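Local coordinates for thymocyte nuclear protein 1 (Leishmania major, PDB 2AR1) that is of unknown function but carries an EVE domain of the PUA clan, a relationship that suggests binding of modified nucleic acid bases, at residues L127-H130 against E131-S134. Residues are numbered along the deposited sequence; the frame is centred on the assembly and turned at random.
Sequences LTLH and ELKS
The imidazole of His-130 has Ser-134 over one face and Glu-131 at its edge. Ser-134 OG sits about 4.0 Å above the ring plane, shifted toward the rim. Glu-131 OE2 lies in the ring plane, 3.0 Å from His-130 CD2, so it meets a carbon-bound hydrogen rather than a ring nitrogen. The carboxylate is turned 71° from the ring. Glu-131 is bent at chi2 (-47°), which folds its acid group back to this edge. Its other oxygen, OE1, forms a salt bridge with Arg-135 just beyond the segment. Ser-134 OG is also 2.9 Å from His-130 O.

Thr-128 is the N-cap of the short helix 129-132. Its chi1 of 56° turns OG1 toward the first turn, where it accepts a bond from Glu-131 N at 3.3 Å. The Glu-131 chain runs beside it, pointing the same way. Thr-128 O accepts from Leu-132 N, and Leu-129 O accepts from Lys-133 N; these are the i to i+4 bonds of the single turn. Leu-127 CD2 meets Leu-132 CD2 at 3.8 Å. Elsewhere on the turn, Leu-129 CD2 approaches CE of Lys-133 at 4.1 Å.

The turn follows directly on strand 113-128, whose end pairs through Leu-127 with Val-77. Leu-127 and Leu-132 pack on Ile-162 of helix 156-169. Leu-129 and Leu-132 reach Phe-144 of helix 142-145 and Tyr-68 of strand 64-69, which ties the turn to two helices and the sheet.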
loop_
_atom_site.group_PDB
_atom_site.type_symbol
_atom_site.label_atom_id
_atom_site.label_comp_id
_atom_site.label_asym_id
_atom_site.label_seq_id
_atom_site.Cartn_x
_atom_site.Cartn_y
_atom_site.Cartn_z
ATOM N N LEU A 127 -8.626 11.171 -2.565
ATOM C CA LEU A 127 -7.773 12.239 -3.115
ATOM C C LEU A 127 -7.278 11.791 -4.498
ATOM O O LEU A 127 -6.454 10.884 -4.585
ATOM C CB LEU A 127 -6.634 12.491 -2.142
ATOM C CG LEU A 127 -5.645 13.600 -2.479
ATOM C CD1 LEU A 127 -6.379 14.972 -2.532
ATOM C CD2 LEU A 127 -4.433 13.648 -1.598
ATOM N N THR A 128 -7.805 12.405 -5.565
ATOM C CA THR A 128 -7.686 11.768 -6.825
ATOM C C THR A 128 -6.262 11.809 -7.353
ATOM O O THR A 128 -5.470 12.708 -6.995
ATOM C CB THR A 128 -8.542 12.453 -7.897
ATOM O OG1 THR A 128 -8.177 13.863 -7.987
ATOM C CG2 THR A 128 -10.002 12.283 -7.530
ATOM N N LEU A 129 -6.006 10.880 -8.271
ATOM C CA LEU A 129 -4.723 10.806 -8.996
ATOM C C LEU A 129 -4.462 12.113 -9.746
ATOM O O LEU A 129 -3.309 12.621 -9.688
ATOM C CB LEU A 129 -4.644 9.574 -9.853
ATOM C CG LEU A 129 -3.303 9.541 -10.551
ATOM C CD1 LEU A 129 -2.180 9.042 -9.765
ATOM C CD2 LEU A 129 -3.518 8.810 -11.863
ATOM N N HIS A 130 -5.524 12.653 -10.364
ATOM C CA HIS A 130 -5.404 13.931 -11.137
ATOM C C HIS A 130 -4.804 15.008 -10.207
ATOM O O HIS A 130 -3.840 15.693 -10.568
ATOM C CB HIS A 130 -6.766 14.392 -11.634
ATOM C CG HIS A 130 -6.744 15.797 -12.151
ATOM N ND1 HIS A 130 -6.286 16.121 -13.416
ATOM C CD2 HIS A 130 -7.083 16.968 -11.564
ATOM C CE1 HIS A 130 -6.388 17.428 -13.604
ATOM N NE2 HIS A 130 -6.897 17.961 -12.505
ATOM N N GLU A 131 -5.316 15.125 -8.971
ATOM C CA GLU A 131 -4.767 16.117 -8.071
ATOM C C GLU A 131 -3.351 15.784 -7.669
ATOM O O GLU A 131 -2.576 16.715 -7.437
ATOM C CB GLU A 131 -5.610 16.349 -6.826
ATOM C CG GLU A 131 -6.930 17.034 -7.080
ATOM C CD GLU A 131 -6.817 18.282 -7.997
ATOM O OE1 GLU A 131 -5.943 19.166 -7.780
ATOM O OE2 GLU A 131 -7.620 18.407 -8.946
ATOM N N LEU A 132 -3.037 14.488 -7.545
ATOM C CA LEU A 132 -1.694 14.119 -7.071
ATOM C C LEU A 132 -0.684 14.582 -8.138
ATOM O O LEU A 132 0.455 14.955 -7.794
ATOM C CB LEU A 132 -1.534 12.631 -6.825
ATOM C CG LEU A 132 -2.373 12.083 -5.648
ATOM C CD1 LEU A 132 -2.427 10.566 -5.689
ATOM C CD2 LEU A 132 -1.955 12.593 -4.252
ATOM N N LYS A 133 -1.105 14.479 -9.374
ATOM C CA LYS A 133 -0.245 14.877 -10.529
ATOM C C LYS A 133 -0.195 16.409 -10.814
ATOM O O LYS A 133 0.412 16.866 -11.790
ATOM C CB LYS A 133 -0.677 14.139 -11.829
ATOM C CG LYS A 133 -0.300 12.668 -11.818
ATOM C CD LYS A 133 -0.327 12.064 -13.202
ATOM C CE LYS A 133 -0.100 10.571 -13.232
ATOM N NZ LYS A 133 -0.163 9.906 -14.538
ATOM N N SER A 134 -0.888 17.176 -9.977
ATOM C CA SER A 134 -1.028 18.616 -10.131
ATOM C C SER A 134 -0.421 19.342 -8.907
ATOM O O SER A 134 -0.848 20.436 -8.529
ATOM C CB SER A 134 -2.541 18.956 -10.269
ATOM O OG SER A 134 -3.091 18.325 -11.387
#